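PDB 4C65: ochratoxinase from Aspergillus niger, which uses zinc to remove C-terminal amino acids, preferring aromatic ones such as phenylalanine, and degrades the mycotoxin ochratoxin A to ochratoxin alpha and L-phenylalanine. Local coordinates for residues G73-Y78 and Y82-A87; G100-L105 and G427-D432; N135-G140 and L371-Q376; V230-A235 and R240-H245; T412-W415 and F421-P424. All coordinates share one frame; numbering follows the deposited sequence.

Contact 1. Residues G73-Y78 and Y82-A87; sequences GGDDDY and YTSGLA
Asp75 and Ser84 mark the nearest backbone approach, their CA atoms 5.8 Å apart, where the irregular loop 73-78 passes the short helix 83-87. One hydrogen bond carries most of the contact. Ser84 OG donates to Asp75 OD2 at 2.8 Å, reaching that oxygen from above the carboxylate plane and not within it. The serine torsion explains the approach: with chi1 at 63° the hydroxyl sits between the backbone N and the carbonyl carbon and is turned to the loop. The same hydroxyl is also hydrogen-bonded to Asp81 O, so two oxygens hold it in place. Asp75 OD2 also lies 3.1 Å from Gly85 N, but the angle is too poor for a hydrogen bond; the nearness of this amide may still ease the negative charge electrostatically. A small polar serine suits the spot, because Asp76 O rests 3.9 Å from Ser84 CB.

The loop follows strand 69-70; His69 on it and His71 just after it, both ligands of the first zinc, form the His-X-His motif of the amidohydrolase TIM barrel, and the side chains of Asp75 and His71 are about 6 Å apart. Gly74 takes a positive phi of 60°, a shape that glycine adopts readily. Asp76 directs its carboxylate to a salt bridge with Arg96, which also binds Gly74 O, while Asp76 N bonds to Thr88 OG1. Beyond these, Tyr78 OH is hydrogen-bonded to Asp81 of a neighbouring subunit, so the loop takes part in the octamer interface.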
# COMPACT_ATOMS: atom_id res chain seq x y z
N GLY A 73 -3.42 13.53 -27.03
CA GLY A 73 -3.78 12.20 -26.55
C GLY A 73 -2.94 11.08 -27.12
O GLY A 73 -2.39 10.27 -26.37
N GLY A 74 -2.86 11.03 -28.45
CA GLY A 74 -2.13 9.96 -29.18
C GLY A 74 -2.61 8.54 -28.95
O GLY A 74 -1.84 7.61 -29.06
N ASP A 75 -3.90 8.41 -28.63
CA ASP A 75 -4.48 7.15 -28.15
C ASP A 75 -4.34 6.04 -29.16
O ASP A 75 -4.35 6.29 -30.35
CB ASP A 75 -5.99 7.34 -27.81
CG ASP A 75 -6.24 8.46 -26.81
OD1 ASP A 75 -5.97 9.66 -27.12
OD2 ASP A 75 -6.74 8.18 -25.69
N ASP A 76 -4.22 4.81 -28.68
CA ASP A 76 -4.41 3.65 -29.54
C ASP A 76 -5.89 3.66 -30.00
O ASP A 76 -6.77 4.21 -29.33
CB ASP A 76 -4.13 2.33 -28.80
CG ASP A 76 -2.69 2.19 -28.30
OD1 ASP A 76 -1.75 2.63 -28.96
OD2 ASP A 76 -2.51 1.53 -27.27
N ASP A 77 -6.16 3.03 -31.12
CA ASP A 77 -7.52 3.03 -31.67
C ASP A 77 -8.42 1.91 -31.10
O ASP A 77 -9.45 1.59 -31.69
CB ASP A 77 -7.44 2.89 -33.20
CG ASP A 77 -8.69 3.36 -33.91
OD1 ASP A 77 -9.35 4.29 -33.38
OD2 ASP A 77 -9.01 2.80 -34.98
N TYR A 78 -8.05 1.34 -29.95
CA TYR A 78 -8.70 0.12 -29.46
C TYR A 78 -9.99 0.38 -28.68
O TYR A 78 -11.05 -0.12 -29.05
CB TYR A 78 -7.72 -0.68 -28.61
CG TYR A 78 -8.24 -2.04 -28.23
CD1 TYR A 78 -8.21 -3.11 -29.13
CD2 TYR A 78 -8.78 -2.27 -26.97
CE1 TYR A 78 -8.70 -4.36 -28.77
CE2 TYR A 78 -9.27 -3.50 -26.61
CZ TYR A 78 -9.22 -4.55 -27.50
OH TYR A 78 -9.71 -5.77 -27.11
N TYR A 82 -12.92 7.23 -23.17
CA TYR A 82 -11.74 7.69 -22.44
C TYR A 82 -10.88 6.57 -21.83
O TYR A 82 -9.81 6.84 -21.28
CB TYR A 82 -12.15 8.69 -21.35
CG TYR A 82 -12.50 10.08 -21.83
CD1 TYR A 82 -12.12 10.54 -23.10
CD2 TYR A 82 -13.18 10.98 -20.97
CE1 TYR A 82 -12.42 11.83 -23.51
CE2 TYR A 82 -13.47 12.28 -21.37
CZ TYR A 82 -13.10 12.70 -22.64
OH TYR A 82 -13.41 13.98 -23.03
N THR A 83 -11.33 5.32 -21.94
CA THR A 83 -10.54 4.18 -21.51
C THR A 83 -9.20 4.13 -22.25
O THR A 83 -8.22 3.67 -21.70
CB THR A 83 -11.30 2.83 -21.68
OG1 THR A 83 -12.58 2.92 -21.02
CG2 THR A 83 -10.53 1.68 -21.07
N SER A 84 -9.17 4.61 -23.51
CA SER A 84 -7.95 4.53 -24.30
C SER A 84 -6.90 5.45 -23.73
O SER A 84 -5.71 5.19 -23.84
CB SER A 84 -8.20 4.82 -25.79
OG SER A 84 -8.68 6.12 -26.00
N GLY A 85 -7.32 6.53 -23.11
CA GLY A 85 -6.38 7.46 -22.49
C GLY A 85 -5.62 6.78 -21.37
O GLY A 85 -4.44 7.05 -21.17
N LEU A 86 -6.30 5.91 -20.63
CA LEU A 86 -5.70 5.18 -19.52
C LEU A 86 -4.88 4.01 -20.03
O LEU A 86 -3.78 3.76 -19.55
CB LEU A 86 -6.77 4.71 -18.55
CG LEU A 86 -6.33 3.99 -17.29
CD1 LEU A 86 -7.30 4.27 -16.15
CD2 LEU A 86 -6.18 2.49 -17.47
N ALA A 87 -5.44 3.29 -20.99
CA ALA A 87 -4.86 2.05 -21.44
C ALA A 87 -3.67 2.24 -22.39
O ALA A 87 -2.76 1.42 -22.39
CB ALA A 87 -5.93 1.20 -22.10

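Contact 2. Residues G100-L105 and G427-D432; sequences GCWEAL and GPWGED
Trp102, on helix 90-106, meets Pro428 through a hydrogen bond and Trp429 through its ring. The polar part is a single bond: Trp102 NE1 donates to Pro428 O at 2.8 Å, with an N-H...O angle of 156°. The acceptor lies close to the plane of the indole, as the direction of its N-H requires, although the donor stands above the plane of the proline carbonyl. The side chain reaches the loop because CG is anti to the backbone N, chi1 -175°, which carries the indole out from the helix.

The aromatic part is a T-shaped pair. An edge of the Trp102 five-membered ring is directed at the face of the Trp429 six-membered ring, with centroids 5.2 Å apart and planes at 62°. The touching edge atom, Trp102 CD1, stands 4.0 Å from Trp429 CZ3, toward the rim of that face. Pro428 CB lies over the same face and packs 4.4 Å from Trp102 CZ2.

Backbone shape presents these groups. Residues 427-430 form a type I beta turn closed by Gly430 N to Gly427 O at 3.1 Å. Proline suits its second position because the ring already fixes phi as the turn needs, and Gly430 adopts a positive phi that a residue with a side chain would find difficult.

In a neighbouring subunit, Arg99 makes a cation-pi contact with Trp429, and Trp102 and Trp429 of the two chains pair edge-to-face reciprocally. The buried indole N-H thus has its acceptor, while the aromatic surfaces serve both the chain's own packing and subunit association.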
# COMPACT_ATOMS: atom_id res chain seq x y z
N GLY A 100 1.51 14.11 -35.57
CA GLY A 100 0.51 15.14 -35.42
C GLY A 100 1.10 16.53 -35.40
O GLY A 100 0.65 17.41 -36.11
N CYS A 101 2.15 16.71 -34.61
CA CYS A 101 2.84 17.99 -34.53
C CYS A 101 3.53 18.37 -35.85
O CYS A 101 3.55 19.56 -36.22
CB CYS A 101 3.85 17.95 -33.41
SG CYS A 101 3.06 17.98 -31.80
N TRP A 102 4.08 17.39 -36.54
CA TRP A 102 4.69 17.65 -37.84
C TRP A 102 3.64 18.15 -38.82
O TRP A 102 3.85 19.14 -39.54
CB TRP A 102 5.33 16.37 -38.40
CG TRP A 102 6.05 16.60 -39.68
CD1 TRP A 102 7.34 17.00 -39.82
CD2 TRP A 102 5.51 16.48 -41.00
NE1 TRP A 102 7.63 17.17 -41.14
CE2 TRP A 102 6.53 16.84 -41.89
CE3 TRP A 102 4.28 16.11 -41.51
CZ2 TRP A 102 6.36 16.82 -43.28
CZ3 TRP A 102 4.10 16.09 -42.87
CH2 TRP A 102 5.13 16.45 -43.75
N GLU A 103 2.50 17.47 -38.83
CA GLU A 103 1.42 17.80 -39.73
C GLU A 103 0.89 19.20 -39.42
O GLU A 103 0.58 19.99 -40.33
CB GLU A 103 0.29 16.78 -39.57
CG GLU A 103 0.52 15.37 -40.09
CD GLU A 103 0.65 15.25 -41.59
OE1 GLU A 103 0.25 16.21 -42.28
OE2 GLU A 103 1.12 14.18 -42.09
N ALA A 104 0.77 19.52 -38.15
CA ALA A 104 0.25 20.85 -37.74
C ALA A 104 1.09 21.97 -38.34
O ALA A 104 0.57 22.94 -38.84
CB ALA A 104 0.27 20.96 -36.22
N LEU A 105 2.41 21.80 -38.25
CA LEU A 105 3.33 22.83 -38.65
C LEU A 105 3.33 22.99 -40.18
O LEU A 105 3.38 24.09 -40.68
CB LEU A 105 4.71 22.51 -38.11
CG LEU A 105 5.69 23.66 -37.90
CD1 LEU A 105 5.12 24.75 -37.01
CD2 LEU A 105 6.97 23.10 -37.32
N GLY A 427 13.70 20.59 -46.24
CA GLY A 427 13.36 19.23 -45.91
C GLY A 427 12.30 19.12 -44.82
O GLY A 427 11.87 20.11 -44.24
N PRO A 428 11.87 17.89 -44.54
CA PRO A 428 10.79 17.63 -43.63
C PRO A 428 11.00 18.17 -42.23
O PRO A 428 10.02 18.54 -41.56
CB PRO A 428 10.68 16.10 -43.59
CG PRO A 428 11.79 15.56 -44.39
CD PRO A 428 12.48 16.67 -45.10
N TRP A 429 12.24 18.23 -41.77
CA TRP A 429 12.49 18.65 -40.40
C TRP A 429 12.97 20.11 -40.30
O TRP A 429 13.40 20.54 -39.24
CB TRP A 429 13.44 17.66 -39.69
CG TRP A 429 12.89 16.27 -39.75
CD1 TRP A 429 13.28 15.28 -40.60
CD2 TRP A 429 11.82 15.73 -38.98
NE1 TRP A 429 12.54 14.16 -40.40
CE2 TRP A 429 11.64 14.39 -39.41
CE3 TRP A 429 11.02 16.21 -37.96
CZ2 TRP A 429 10.66 13.55 -38.86
CZ3 TRP A 429 10.05 15.37 -37.40
CH2 TRP A 429 9.89 14.06 -37.86
N GLY A 430 12.85 20.86 -41.39
CA GLY A 430 13.15 22.29 -41.37
C GLY A 430 14.55 22.63 -41.81
O GLY A 430 15.38 21.72 -41.99
N GLU A 431 14.82 23.92 -41.98
CA GLU A 431 16.11 24.35 -42.52
C GLU A 431 17.26 23.93 -41.60
O GLU A 431 17.10 23.93 -40.38
CB GLU A 431 16.18 25.86 -42.78
CG GLU A 431 16.09 26.72 -41.52
CD GLU A 431 16.20 28.21 -41.81
OE1 GLU A 431 16.80 28.58 -42.86
OE2 GLU A 431 15.62 28.99 -41.02
N ASP A 432 18.37 23.51 -42.23
CA ASP A 432 19.57 23.03 -41.54
C ASP A 432 19.27 21.92 -40.54
O ASP A 432 19.90 21.85 -39.48
CB ASP A 432 20.29 24.17 -40.78
CG ASP A 432 20.41 25.43 -41.61
OD1 ASP A 432 20.92 25.35 -42.75
OD2 ASP A 432 20.02 26.50 -41.11

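Contact 3. Residues N135-G140 and L371-Q376; sequences NVYSSG and LSVGPQ
Ser138 OG, beside the Tyr137 that packs on Val373, is gripped by two groups: Gly140 N donates to it at 3.1 Å, closing an ST turn, and Asp114 OD2 is hydrogen-bonded to it as well. This turn bends the chain at the end of strand 135-138, where Gly140 can take the positive phi that follows.

Across the contact no hydrogen bond forms, and the union is one of shape. Tyr137 points its side chain at residues 371-376, with the CA atoms of Tyr137 and Val373 7.3 Å apart. The two methyls of Val373 divide the work. Its CG1 presses on the root of the tyrosine, 3.6 Å from Tyr137 CB, whereas its CG2 lies over one face of the ring, 4.0 Å from Tyr137 CD2. With chi1 at -57° the valine has CG1 beside its backbone N, and both branches reach the aromatic side chain, so a beta-branched residue fills the place well. Farther along the ring Tyr137 CE2 comes to 3.7 Å from Gln376 O, a contact of carbon with carbonyl.

The loop side is braced by its own backbone: Gln376 N bonds to Val373 O at 3.1 Å, and Gly374 between them uses a positive phi. Gln376 sends its amide NE2 away to Asn239 O. Tyr137 also meets the ring of Trp66, the planes nearly parallel.

In the barrel, strand 135-138 runs parallel to strand 109-114, its backbone bonded to Tyr112 and Asp114. Val136 packs on helix 119-127, and Ser372 O accepts from Arg113 of strand 109-114.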
# COMPACT_ATOMS: atom_id res chain seq x y z
N ASN A 135 4.54 25.80 -31.17
CA ASN A 135 4.65 26.15 -29.79
C ASN A 135 3.50 25.48 -29.09
O ASN A 135 2.34 25.63 -29.52
CB ASN A 135 4.54 27.66 -29.62
CG ASN A 135 5.76 28.38 -30.16
OD1 ASN A 135 6.83 28.28 -29.59
ND2 ASN A 135 5.58 29.12 -31.24
N VAL A 136 3.79 24.72 -28.04
CA VAL A 136 2.74 24.06 -27.29
C VAL A 136 2.54 24.72 -25.93
O VAL A 136 3.47 24.85 -25.15
CB VAL A 136 3.06 22.56 -27.10
CG1 VAL A 136 1.98 21.88 -26.26
CG2 VAL A 136 3.18 21.87 -28.45
N TYR A 137 1.33 25.20 -25.67
CA TYR A 137 0.95 25.65 -24.36
C TYR A 137 -0.03 24.62 -23.83
O TYR A 137 -1.16 24.51 -24.32
CB TYR A 137 0.29 27.04 -24.42
CG TYR A 137 1.15 28.05 -25.08
CD1 TYR A 137 1.19 28.16 -26.44
CD2 TYR A 137 1.91 28.92 -24.33
CE1 TYR A 137 2.00 29.11 -27.07
CE2 TYR A 137 2.73 29.86 -24.92
CZ TYR A 137 2.77 29.96 -26.30
OH TYR A 137 3.57 30.90 -26.89
N SER A 138 0.40 23.86 -22.83
CA SER A 138 -0.36 22.73 -22.38
C SER A 138 -0.90 22.95 -20.98
O SER A 138 -0.28 23.59 -20.15
CB SER A 138 0.53 21.47 -22.41
OG SER A 138 -0.18 20.32 -21.96
N SER A 139 -2.08 22.38 -20.74
CA SER A 139 -2.70 22.37 -19.43
C SER A 139 -2.17 21.21 -18.56
O SER A 139 -2.46 21.15 -17.36
CB SER A 139 -4.20 22.20 -19.61
OG SER A 139 -4.44 20.98 -20.30
N GLY A 140 -1.40 20.30 -19.16
CA GLY A 140 -1.13 19.02 -18.53
C GLY A 140 -2.46 18.28 -18.51
O GLY A 140 -3.16 18.24 -19.54
N LEU A 371 -4.46 35.25 -26.16
CA LEU A 371 -5.28 35.54 -24.96
C LEU A 371 -5.70 34.25 -24.28
O LEU A 371 -5.92 34.20 -23.06
CB LEU A 371 -6.51 36.35 -25.30
CG LEU A 371 -6.29 37.77 -25.83
CD1 LEU A 371 -7.60 38.32 -26.34
CD2 LEU A 371 -5.71 38.67 -24.75
N SER A 372 -5.71 33.17 -25.05
CA SER A 372 -6.03 31.84 -24.54
C SER A 372 -5.09 31.35 -23.44
O SER A 372 -5.48 30.43 -22.70
CB SER A 372 -6.06 30.81 -25.68
OG SER A 372 -4.76 30.50 -26.16
N VAL A 373 -3.87 31.91 -23.35
CA VAL A 373 -2.90 31.50 -22.32
C VAL A 373 -2.48 32.66 -21.45
O VAL A 373 -1.57 32.52 -20.64
CB VAL A 373 -1.67 30.78 -22.91
CG1 VAL A 373 -2.11 29.56 -23.71
CG2 VAL A 373 -0.84 31.70 -23.77
N GLY A 374 -3.21 33.77 -21.55
CA GLY A 374 -3.08 34.84 -20.59
C GLY A 374 -1.67 35.36 -20.51
O GLY A 374 -1.06 35.61 -21.55
N PRO A 375 -1.14 35.54 -19.30
CA PRO A 375 0.21 36.12 -19.16
C PRO A 375 1.34 35.22 -19.63
O PRO A 375 2.48 35.65 -19.60
CB PRO A 375 0.36 36.37 -17.66
CG PRO A 375 -0.96 36.08 -17.04
CD PRO A 375 -1.84 35.39 -18.02
N GLN A 376 1.04 33.99 -20.05
CA GLN A 376 2.07 33.07 -20.57
C GLN A 376 2.34 33.29 -22.04
O GLN A 376 3.28 32.71 -22.60
CB GLN A 376 1.65 31.62 -20.39
CG GLN A 376 1.55 31.19 -18.95
CD GLN A 376 2.89 31.26 -18.26
OE1 GLN A 376 3.87 30.68 -18.73
NE2 GLN A 376 2.94 31.96 -17.15

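Contact 4. Residues V230-A235 and R240-H245; sequences VIVEEA and RIVSAH
Val242 presses into helix 225-237 within the beta-alpha-beta unit formed by strand 203-206, that helix and strand 242-246 of the TIM barrel. The short helix and strand segments run roughly antiparallel, at 148°, as expected where a helix returns the chain to the next parallel strand, with their axes 9.5 Å apart at closest.

The bump is a single methyl. Val242 has CG1 anti to its backbone N, chi1 172°, which leaves CG2 for the helix. There Val242 CG2 settles into a hollow walled by three residues: Ala235 CB at 3.7 Å, Val232 CG2 at 3.9 Å and Ile231 CG2 at 4.0 Å. Ala235 suits the closest wall because its small methyl lets the backbones draw near, while the branched Val232 and Ile231 raise the other sides. Ala235 and Ile231 also touch strand 203-206, so the helix covers both neighbouring strands.

At the end of the helix segment, Arg240 N donates to Ala235 O at 2.9 Å, holding the turn from helix to strand. The arginine side chain leaves the contact, bonding through NH1 to Gln238 O and through NH2 to Ala200 O. Farther along the same strand, His245 is a ligand of the second zinc. A water joins the two backbones, donating to Val232 O at 3.0 Å and to Arg240 O at 2.7 Å.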
# COMPACT_ATOMS: atom_id res chain seq x y z
N VAL A 230 -10.35 28.28 -5.72
CA VAL A 230 -9.02 27.83 -5.35
C VAL A 230 -8.20 27.45 -6.59
O VAL A 230 -7.08 27.91 -6.75
CB VAL A 230 -9.09 26.66 -4.34
CG1 VAL A 230 -7.76 25.94 -4.21
CG2 VAL A 230 -9.53 27.20 -2.99
N ILE A 231 -8.78 26.69 -7.49
CA ILE A 231 -8.12 26.40 -8.74
C ILE A 231 -7.65 27.66 -9.47
O ILE A 231 -6.50 27.74 -9.92
CB ILE A 231 -9.00 25.55 -9.67
CG1 ILE A 231 -9.09 24.13 -9.11
CG2 ILE A 231 -8.39 25.49 -11.07
CD1 ILE A 231 -10.22 23.32 -9.69
N VAL A 232 -8.53 28.64 -9.62
CA VAL A 232 -8.18 29.91 -10.27
C VAL A 232 -7.05 30.64 -9.53
O VAL A 232 -6.13 31.15 -10.15
CB VAL A 232 -9.43 30.82 -10.45
CG1 VAL A 232 -9.03 32.24 -10.85
CG2 VAL A 232 -10.35 30.22 -11.50
N GLU A 233 -7.13 30.66 -8.20
CA GLU A 233 -6.11 31.30 -7.36
C GLU A 233 -4.75 30.60 -7.49
O GLU A 233 -3.71 31.25 -7.54
CB GLU A 233 -6.54 31.31 -5.90
CG GLU A 233 -7.65 32.31 -5.62
CD GLU A 233 -8.33 32.06 -4.27
OE1 GLU A 233 -8.07 30.99 -3.65
OE2 GLU A 233 -9.11 32.94 -3.83
N GLU A 234 -4.78 29.28 -7.50
CA GLU A 234 -3.56 28.50 -7.68
C GLU A 234 -2.93 28.81 -9.02
O GLU A 234 -1.74 29.05 -9.08
CB GLU A 234 -3.83 27.01 -7.57
CG GLU A 234 -4.07 26.53 -6.15
CD GLU A 234 -2.87 26.73 -5.27
OE1 GLU A 234 -1.75 26.51 -5.76
OE2 GLU A 234 -3.06 27.07 -4.08
N ALA A 235 -3.72 28.80 -10.09
CA ALA A 235 -3.19 29.12 -11.42
C ALA A 235 -2.60 30.53 -11.46
O ALA A 235 -1.48 30.72 -11.90
CB ALA A 235 -4.27 28.99 -12.46
N ARG A 240 -0.82 31.74 -14.51
CA ARG A 240 -1.62 31.00 -15.46
C ARG A 240 -3.09 31.48 -15.32
O ARG A 240 -3.52 31.88 -14.25
CB ARG A 240 -1.56 29.53 -15.20
CG ARG A 240 -0.40 28.81 -15.86
CD ARG A 240 0.95 29.25 -15.33
NE ARG A 240 1.96 28.30 -15.76
CZ ARG A 240 3.26 28.37 -15.46
NH1 ARG A 240 3.75 29.36 -14.74
NH2 ARG A 240 4.05 27.41 -15.89
N ILE A 241 -3.83 31.39 -16.42
CA ILE A 241 -5.26 31.50 -16.35
C ILE A 241 -5.90 30.11 -16.51
O ILE A 241 -5.22 29.13 -16.82
CB ILE A 241 -5.79 32.43 -17.43
CG1 ILE A 241 -5.43 31.90 -18.82
CG2 ILE A 241 -5.26 33.84 -17.19
CD1 ILE A 241 -6.33 32.43 -19.91
N VAL A 242 -7.20 30.03 -16.20
CA VAL A 242 -7.90 28.78 -16.23
C VAL A 242 -8.87 28.83 -17.37
O VAL A 242 -9.57 29.82 -17.59
CB VAL A 242 -8.67 28.53 -14.92
CG1 VAL A 242 -9.56 27.31 -15.05
CG2 VAL A 242 -7.72 28.39 -13.76
N SER A 243 -8.89 27.74 -18.12
CA SER A 243 -9.86 27.53 -19.15
C SER A 243 -10.85 26.53 -18.63
O SER A 243 -10.47 25.48 -18.09
CB SER A 243 -9.17 26.97 -20.41
OG SER A 243 -10.13 26.61 -21.39
N ALA A 244 -12.13 26.81 -18.84
CA ALA A 244 -13.21 25.99 -18.33
C ALA A 244 -14.07 25.42 -19.45
O ALA A 244 -14.63 26.16 -20.25
CB ALA A 244 -14.07 26.83 -17.42
N HIS A 245 -14.16 24.08 -19.49
CA HIS A 245 -15.15 23.36 -20.26
C HIS A 245 -16.52 23.65 -19.67
O HIS A 245 -16.82 23.25 -18.54
CB HIS A 245 -14.82 21.87 -20.22
CG HIS A 245 -15.91 20.98 -20.69
ND1 HIS A 245 -15.84 20.31 -21.89
CD2 HIS A 245 -17.05 20.55 -20.09
CE1 HIS A 245 -16.92 19.55 -22.04
NE2 HIS A 245 -17.66 19.67 -20.95
O HOH W 1 -5.90 31.75 -13.04

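Contact 5. Residues T412-W415 and F421-P424; sequences THVW and FKGP
Val414 and Lys422 pair across two antiparallel strands, with Val414 N donating to Lys422 O at 2.9 Å and 165°. The return acceptor, Val414 O, is shared. Phe421 N reaches it at 2.8 Å, almost in line with the C=O bond, and Lys422 N adds a weak bond at 3.4 Å. Phe421 and Lys422 together stand opposite the single residue Val414, a classic beta bulge, which accompanies the corner the chain turns at Phe421. Lys422 O also receives a CA-H contact from His413, and Thr412 O another from Gly423 CA at 3.3 Å. Glycine suits position 423 because a CB there would be crowded by Pro424 CD.

These strands, 411-416 and 419-422, make a beta hairpin that joins the sheet through strand 391-394, probably part of the smaller beta-sandwich domain. A second classic bulge sets Thr412 and His413 opposite Ala393 there. The side chains of these two residues are themselves hydrogen-bonded, with 2.7 Å between Thr412 OG1 and His413 ND1 and the hydroxyl in the plane of the imidazole.

That bond helps to fix the ring, over one face of which Pro424 packs, its CD 3.3 Å from His413 NE2. On the face shared by Val414 and Lys422, Val414 CG2 touches Lys422 CB at 3.8 Å. The lysine chain continues extended, and NZ finds acceptors in Gln106 O and Val411 O.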
# COMPACT_ATOMS: atom_id res chain seq x y z
N THR A 412 2.78 27.68 -48.28
CA THR A 412 4.05 27.40 -48.95
C THR A 412 5.24 27.58 -48.05
O THR A 412 6.27 26.94 -48.26
CB THR A 412 4.26 28.31 -50.18
OG1 THR A 412 4.22 29.68 -49.78
CG2 THR A 412 3.19 28.06 -51.20
N HIS A 413 5.13 28.50 -47.08
CA HIS A 413 6.25 28.85 -46.20
C HIS A 413 5.77 28.88 -44.78
O HIS A 413 4.72 29.46 -44.50
CB HIS A 413 6.82 30.23 -46.51
CG HIS A 413 7.47 30.34 -47.85
ND1 HIS A 413 6.76 30.36 -49.02
CD2 HIS A 413 8.77 30.47 -48.20
CE1 HIS A 413 7.59 30.48 -50.04
NE2 HIS A 413 8.82 30.54 -49.56
N VAL A 414 6.55 28.30 -43.88
CA VAL A 414 6.26 28.37 -42.45
C VAL A 414 7.51 28.74 -41.64
O VAL A 414 8.47 28.00 -41.60
CB VAL A 414 5.67 27.04 -41.92
CG1 VAL A 414 5.37 27.14 -40.42
CG2 VAL A 414 4.41 26.68 -42.69
N TRP A 415 7.46 29.92 -41.01
CA TRP A 415 8.45 30.35 -40.04
C TRP A 415 7.89 30.23 -38.62
O TRP A 415 6.78 30.68 -38.34
CB TRP A 415 8.82 31.83 -40.26
CG TRP A 415 9.65 32.10 -41.44
CD1 TRP A 415 11.01 32.07 -41.51
CD2 TRP A 415 9.18 32.43 -42.74
NE1 TRP A 415 11.42 32.39 -42.77
CE2 TRP A 415 10.32 32.62 -43.55
CE3 TRP A 415 7.92 32.58 -43.31
CZ2 TRP A 415 10.22 32.95 -44.90
CZ3 TRP A 415 7.83 32.91 -44.64
CH2 TRP A 415 8.97 33.08 -45.43
N PHE A 421 10.53 26.21 -41.22
CA PHE A 421 10.21 24.76 -41.07
C PHE A 421 9.52 24.17 -42.30
O PHE A 421 9.51 22.94 -42.47
CB PHE A 421 9.38 24.52 -39.81
CG PHE A 421 10.18 24.62 -38.53
CD1 PHE A 421 10.97 23.55 -38.10
CD2 PHE A 421 10.20 25.80 -37.80
CE1 PHE A 421 11.72 23.65 -36.95
CE2 PHE A 421 10.93 25.89 -36.63
CZ PHE A 421 11.70 24.82 -36.21
N LYS A 422 9.01 25.03 -43.17
CA LYS A 422 8.46 24.61 -44.47
C LYS A 422 8.73 25.68 -45.50
O LYS A 422 8.65 26.87 -45.21
CB LYS A 422 6.95 24.37 -44.36
CG LYS A 422 6.32 23.74 -45.60
CD LYS A 422 4.79 23.80 -45.52
CE LYS A 422 4.16 22.97 -46.62
NZ LYS A 422 2.67 23.01 -46.56
N GLY A 423 9.10 25.25 -46.70
CA GLY A 423 9.40 26.18 -47.79
C GLY A 423 10.07 25.49 -48.94
O GLY A 423 10.55 24.38 -48.79
N PRO A 424 10.11 26.14 -50.11
CA PRO A 424 10.78 25.50 -51.24
C PRO A 424 12.22 25.16 -50.90
O PRO A 424 12.92 25.98 -50.32
CB PRO A 424 10.72 26.56 -52.36
CG PRO A 424 10.00 27.74 -51.84
CD PRO A 424 9.60 27.49 -50.41

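Contact 1 closes first along the chain; its helix 83-87 is followed by helix 90-106, which carries residues 100-105 of contact 2. Contact 2 spans the longest stretch, and contacts 3, 4 and 5 are nested inside it, with contact 4 also inside contact 3. Contacts 3 and 4, centres 12 Å apart, touch where Ile241 CD1 packs on the 371-376 loop; both belong to the barrel that holds the zinc site. Contacts 2 and 5, centres 9 Å apart, touch through Leu105 with Val414 and Phe421, joining a barrel helix to the C-terminal part of the chain. Contacts 4 and 5 lie 36 Å apart between centres. Contacts 1 and 2 both reach the same neighbouring subunit.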